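Local coordinates for anthranilate-CoA ligase (Stigmatella aurantiaca, PDB 4WV3), which belongs to the ANL superfamily of AMP-binding enzymes and is of the CoA-ligase kind, at residues Y192-V201 with L228-A236. Numbering follows the deposited sequence.
Sequences YPLTAQLWGV and LIFPWYVGA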
ATOM      1  N   TYR A 192      -1.387   8.584 -12.864  1.00 15.49           N
ATOM      2  CA  TYR A 192      -0.078   7.937 -12.799  1.00 14.26           C
ATOM      3  C   TYR A 192       1.121   8.888 -12.942  1.00 15.05           C
ATOM      4  O   TYR A 192       2.012   8.877 -12.092  1.00 11.51           O
ATOM      5  CB  TYR A 192      -0.001   6.753 -13.773  1.00 12.40           C
ATOM      6  CG  TYR A 192      -0.804   5.559 -13.312  1.00 14.42           C
ATOM      7  CD1 TYR A 192      -0.174   4.444 -12.776  1.00 17.43           C
ATOM      8  CD2 TYR A 192      -2.191   5.554 -13.391  1.00 11.92           C
ATOM      9  CE1 TYR A 192      -0.899   3.353 -12.346  1.00 12.84           C
ATOM     10  CE2 TYR A 192      -2.926   4.467 -12.960  1.00 11.96           C
ATOM     11  CZ  TYR A 192      -2.274   3.369 -12.438  1.00 12.01           C
ATOM     12  OH  TYR A 192      -2.995   2.282 -12.006  1.00 15.60           O
ATOM     13  N   PRO A 193       1.156   9.717 -14.003  1.00 13.99           N
ATOM     14  CA  PRO A 193       2.284  10.655 -14.050  1.00 13.61           C
ATOM     15  C   PRO A 193       2.149  11.764 -13.009  1.00 16.07           C
ATOM     16  O   PRO A 193       3.156  12.338 -12.591  1.00 15.51           O
ATOM     17  CB  PRO A 193       2.191  11.237 -15.463  1.00 16.72           C
ATOM     18  CG  PRO A 193       0.759  11.114 -15.823  1.00 16.10           C
ATOM     19  CD  PRO A 193       0.301   9.832 -15.198  1.00 11.74           C
ATOM     20  N   LEU A 194       0.919  12.054 -12.595  1.00 10.72           N
ATOM     21  CA  LEU A 194       0.671  13.085 -11.592  1.00  9.65           C
ATOM     22  C   LEU A 194       1.229  12.703 -10.225  1.00 12.59           C
ATOM     23  O   LEU A 194       1.947  13.486  -9.603  1.00 18.67           O
ATOM     24  CB  LEU A 194      -0.824  13.390 -11.487  1.00 11.31           C
ATOM     25  CG  LEU A 194      -1.405  14.350 -12.524  1.00 15.64           C
ATOM     26  CD1 LEU A 194      -2.918  14.452 -12.373  1.00 12.16           C
ATOM     27  CD2 LEU A 194      -0.760  15.717 -12.395  1.00 12.00           C
ATOM     28  N   THR A 195       0.902  11.502  -9.757  1.00 12.78           N
ATOM     29  CA  THR A 195       1.433  11.020  -8.485  1.00 15.49           C
ATOM     30  C   THR A 195       2.941  10.813  -8.572  1.00 16.31           C
ATOM     31  O   THR A 195       3.662  11.022  -7.596  1.00 16.96           O
ATOM     32  CB  THR A 195       0.767   9.701  -8.035  1.00 10.52           C
ATOM     33  OG1 THR A 195       0.862   8.730  -9.085  1.00 12.51           O
ATOM     34  CG2 THR A 195      -0.696   9.929  -7.686  1.00  9.81           C
ATOM     35  N   ALA A 196       3.412  10.406  -9.746  1.00 15.10           N
ATOM     36  CA  ALA A 196       4.836  10.180  -9.963  1.00 15.80           C
ATOM     37  C   ALA A 196       5.620  11.480  -9.859  1.00 18.04           C
ATOM     38  O   ALA A 196       6.765  11.493  -9.406  1.00 21.00           O
ATOM     39  CB  ALA A 196       5.073   9.521 -11.314  1.00 11.76           C
ATOM     40  N   GLN A 197       4.993  12.574 -10.275  1.00 14.68           N
ATOM     41  CA  GLN A 197       5.633  13.881 -10.232  1.00 19.16           C
ATOM     42  C   GLN A 197       5.461  14.539  -8.867  1.00 21.39           C
ATOM     43  O   GLN A 197       6.434  14.991  -8.262  1.00 22.33           O
ATOM     44  CB  GLN A 197       5.068  14.792 -11.323  1.00 15.80           C
ATOM     45  CG  GLN A 197       5.782  16.128 -11.439  1.00 14.38           C
ATOM     46  CD  GLN A 197       7.215  15.982 -11.915  1.00 20.92           C
ATOM     47  OE1 GLN A 197       7.486  15.302 -12.904  1.00 23.60           O
ATOM     48  NE2 GLN A 197       8.141  16.618 -11.206  1.00 18.25           N
ATOM     49  N   LEU A 198       4.222  14.580  -8.384  1.00 15.07           N
ATOM     50  CA  LEU A 198       3.892  15.290  -7.150  1.00 14.70           C
ATOM     51  C   LEU A 198       4.609  14.751  -5.914  1.00 16.23           C
ATOM     52  O   LEU A 198       5.031  15.522  -5.051  1.00 13.24           O
ATOM     53  CB  LEU A 198       2.378  15.305  -6.921  1.00 16.32           C
ATOM     54  CG  LEU A 198       1.557  16.152  -7.898  1.00 18.09           C
ATOM     55  CD1 LEU A 198       0.073  16.084  -7.564  1.00 11.63           C
ATOM     56  CD2 LEU A 198       2.047  17.593  -7.910  1.00 17.40           C
ATOM     57  N   TRP A 199       4.750  13.432  -5.823  1.00 13.68           N
ATOM     58  CA  TRP A 199       5.437  12.840  -4.681  1.00 12.60           C
ATOM     59  C   TRP A 199       6.757  12.171  -5.057  1.00 17.12           C
ATOM     60  O   TRP A 199       7.781  12.409  -4.416  1.00 17.30           O
ATOM     61  CB  TRP A 199       4.537  11.845  -3.946  1.00 12.88           C
ATOM     62  CG  TRP A 199       5.191  11.279  -2.724  1.00 14.50           C
ATOM     63  CD1 TRP A 199       5.170  11.806  -1.465  1.00 11.18           C
ATOM     64  CD2 TRP A 199       5.980  10.086  -2.647  1.00 13.75           C
ATOM     65  NE1 TRP A 199       5.892  11.010  -0.609  1.00 14.88           N
ATOM     66  CE2 TRP A 199       6.399   9.948  -1.310  1.00 14.93           C
ATOM     67  CE3 TRP A 199       6.371   9.120  -3.580  1.00 12.23           C
ATOM     68  CZ2 TRP A 199       7.189   8.884  -0.880  1.00 12.73           C
ATOM     69  CZ3 TRP A 199       7.153   8.063  -3.152  1.00 13.33           C
ATOM     70  CH2 TRP A 199       7.554   7.952  -1.814  1.00 12.88           C
ATOM     71  N   GLY A 200       6.723  11.331  -6.088  1.00 14.02           N
ATOM     72  CA  GLY A 200       7.890  10.576  -6.507  1.00 14.80           C
ATOM     73  C   GLY A 200       9.105  11.437  -6.798  1.00 21.49           C
ATOM     74  O   GLY A 200      10.221  11.110  -6.392  1.00 20.80           O
ATOM     75  N   VAL A 201       8.883  12.548  -7.492  1.00 20.08           N
ATOM     76  CA  VAL A 201       9.968  13.445  -7.867  1.00 18.99           C
ATOM     77  C   VAL A 201      10.089  14.623  -6.905  1.00 18.56           C
ATOM     78  O   VAL A 201      11.152  14.858  -6.329  1.00 20.68           O
ATOM     79  CB  VAL A 201       9.776  13.982  -9.299  1.00 23.76           C
ATOM     80  CG1 VAL A 201      10.862  14.989  -9.644  1.00 12.58           C
ATOM     81  CG2 VAL A 201       9.768  12.834 -10.295  1.00 16.39           C
ATOM     82  N   LEU A 228       7.349   0.852  -9.341  1.00 11.22           N
ATOM     83  CA  LEU A 228       7.111   0.650 -10.765  1.00 12.15           C
ATOM     84  C   LEU A 228       6.819   1.955 -11.498  1.00 15.84           C
ATOM     85  O   LEU A 228       7.619   2.414 -12.313  1.00 18.55           O
ATOM     86  CB  LEU A 228       5.961  -0.338 -10.979  1.00 12.65           C
ATOM     87  CG  LEU A 228       6.123  -1.328 -12.135  1.00 14.79           C
ATOM     88  CD1 LEU A 228       4.817  -2.060 -12.403  1.00 15.77           C
ATOM     89  CD2 LEU A 228       6.611  -0.617 -13.388  1.00 13.79           C
ATOM     90  N   ILE A 229       5.666   2.546 -11.205  1.00 14.60           N
ATOM     91  CA  ILE A 229       5.228   3.761 -11.880  1.00 14.97           C
ATOM     92  C   ILE A 229       6.171   4.933 -11.629  1.00 14.96           C
ATOM     93  O   ILE A 229       6.570   5.630 -12.563  1.00 16.93           O
ATOM     94  CB  ILE A 229       3.802   4.155 -11.453  1.00 13.14           C
ATOM     95  CG1 ILE A 229       2.839   2.987 -11.677  1.00 15.47           C
ATOM     96  CG2 ILE A 229       3.338   5.390 -12.209  1.00 10.60           C
ATOM     97  CD1 ILE A 229       2.796   2.499 -13.110  1.00 11.67           C
ATOM     98  N   PHE A 230       6.531   5.139 -10.367  1.00 12.16           N
ATOM     99  CA  PHE A 230       7.394   6.260  -9.996  1.00 15.63           C
ATOM    100  C   PHE A 230       8.835   6.141 -10.530  1.00 16.96           C
ATOM    101  O   PHE A 230       9.344   7.094 -11.119  1.00 17.11           O
ATOM    102  CB  PHE A 230       7.393   6.507  -8.476  1.00 16.99           C
ATOM    103  CG  PHE A 230       6.031   6.805  -7.894  1.00 18.86           C
ATOM    104  CD1 PHE A 230       4.925   6.998  -8.708  1.00 15.08           C
ATOM    105  CD2 PHE A 230       5.863   6.900  -6.522  1.00 19.15           C
ATOM    106  CE1 PHE A 230       3.682   7.272  -8.167  1.00 13.02           C
ATOM    107  CE2 PHE A 230       4.623   7.176  -5.974  1.00 17.74           C
ATOM    108  CZ  PHE A 230       3.531   7.362  -6.799  1.00 15.71           C
ATOM    109  N   PRO A 231       9.500   4.983 -10.329  1.00 19.36           N
ATOM    110  CA  PRO A 231      10.878   4.910 -10.831  1.00 20.00           C
ATOM    111  C   PRO A 231      10.974   4.922 -12.357  1.00 17.48           C
ATOM    112  O   PRO A 231      11.901   5.524 -12.896  1.00 20.88           O
ATOM    113  CB  PRO A 231      11.381   3.568 -10.285  1.00 17.32           C
ATOM    114  CG  PRO A 231      10.150   2.765 -10.061  1.00 12.56           C
ATOM    115  CD  PRO A 231       9.125   3.754  -9.603  1.00 13.50           C
ATOM    116  N   TRP A 232      10.037   4.271 -13.038  1.00 17.99           N
ATOM    117  CA  TRP A 232      10.064   4.224 -14.498  1.00 21.79           C
ATOM    118  C   TRP A 232       9.717   5.577 -15.114  1.00 21.83           C
ATOM    119  O   TRP A 232      10.048   5.849 -16.268  1.00 15.03           O
ATOM    120  CB  TRP A 232       9.130   3.134 -15.031  1.00 19.67           C
ATOM    121  CG  TRP A 232       9.693   1.751 -14.893  1.00 21.27           C
ATOM    122  CD1 TRP A 232      10.770   1.376 -14.143  1.00 18.39           C
ATOM    123  CD2 TRP A 232       9.217   0.560 -15.533  1.00 17.56           C
ATOM    124  NE1 TRP A 232      10.990   0.026 -14.271  1.00 20.13           N
ATOM    125  CE2 TRP A 232      10.052  -0.498 -15.120  1.00 16.33           C
ATOM    126  CE3 TRP A 232       8.166   0.286 -16.414  1.00 16.26           C
ATOM    127  CZ2 TRP A 232       9.867  -1.808 -15.555  1.00 13.41           C
ATOM    128  CZ3 TRP A 232       7.986  -1.016 -16.845  1.00 17.67           C
ATOM    129  CH2 TRP A 232       8.833  -2.046 -16.416  1.00 12.00           C
ATOM    130  N   TYR A 233       9.053   6.421 -14.333  1.00 18.19           N
ATOM    131  CA  TYR A 233       8.702   7.764 -14.774  1.00 19.00           C
ATOM    132  C   TYR A 233       9.952   8.622 -14.963  1.00 17.79           C
ATOM    133  O   TYR A 233       9.961   9.554 -15.768  1.00 17.51           O
ATOM    134  CB  TYR A 233       7.748   8.416 -13.771  1.00 16.27           C
ATOM    135  CG  TYR A 233       7.337   9.829 -14.119  1.00 15.92           C
ATOM    136  CD1 TYR A 233       6.432  10.079 -15.141  1.00 12.47           C
ATOM    137  CD2 TYR A 233       7.843  10.913 -13.412  1.00 16.17           C
ATOM    138  CE1 TYR A 233       6.050  11.370 -15.458  1.00 12.76           C
ATOM    139  CE2 TYR A 233       7.468  12.206 -13.722  1.00 15.97           C
ATOM    140  CZ  TYR A 233       6.572  12.429 -14.744  1.00 15.48           C
ATOM    141  OH  TYR A 233       6.198  13.717 -15.052  1.00 19.83           O
ATOM    142  N   VAL A 234      11.009   8.297 -14.222  1.00 13.82           N
ATOM    143  CA  VAL A 234      12.262   9.040 -14.309  1.00 16.78           C
ATOM    144  C   VAL A 234      13.394   8.211 -14.912  1.00 18.88           C
ATOM    145  O   VAL A 234      14.518   8.692 -15.050  1.00 22.14           O
ATOM    146  CB  VAL A 234      12.707   9.573 -12.931  1.00 13.42           C
ATOM    147  CG1 VAL A 234      11.653  10.502 -12.359  1.00 13.76           C
ATOM    148  CG2 VAL A 234      12.987   8.423 -11.980  1.00 16.66           C
ATOM    149  N   GLY A 235      13.095   6.965 -15.266  1.00 17.23           N
ATOM    150  CA  GLY A 235      14.076   6.102 -15.900  1.00 17.43           C
ATOM    151  C   GLY A 235      14.816   5.189 -14.942  1.00 19.95           C
ATOM    152  O   GLY A 235      15.733   4.472 -15.341  1.00 17.60           O
ATOM    153  N   ALA A 236      14.419   5.215 -13.674  1.00 17.82           N
ATOM    154  CA  ALA A 236      15.034   4.362 -12.665  1.00 15.26           C
ATOM    155  C   ALA A 236      14.575   2.915 -12.821  1.00 16.93           C
ATOM    156  O   ALA A 236      13.558   2.642 -13.460  1.00 15.99           O
ATOM    157  CB  ALA A 236      14.712   4.873 -11.272  1.00 15.66           C
TER
HETATM  158  O   HOH W   1       9.213   9.262  -9.855  1.00 19.74           O
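A196 and F230 are the residues whose CA atoms come nearest, 4.7 Å apart, where helices 192-201 and 228-234 cross almost perpendicularly at -82° with their axes 8.9 Å apart. The pair illustrates knobs-into-holes packing around a small residue: the side chains of F230 and Y233, one turn apart, straddle A196. F230 enters the hole formed by T195, A196, W199 and G200, its CD1 lying 3.6 Å from A196 CB. Its CE2, on the ring's rim, lies 3.5 Å from W199 CE3, neither ring lying over the other. Y233 fills the next hole, among P193, A196, Q197 and V201, and A196 CB makes a CH-pi contact over its face, 4.0 Å from the ring centroid. With CG anti to the backbone N, chi1 179° sends the Y233 ring toward helix 192-201, and its OH donates to an in-plane lone pair of Q197 OE1 at 3.0 Å. I229 CG1 meets the edge of the Y192 ring, 3.5 Å from CD1. H324 meets both F230 and W199. I15 of helix 14-17 touches P193, I229 and Y233, while helices 191-204 and 221-234 are followed in the chain by strands 211-214 and 237-239, adjacent and parallel in the mixed sheet.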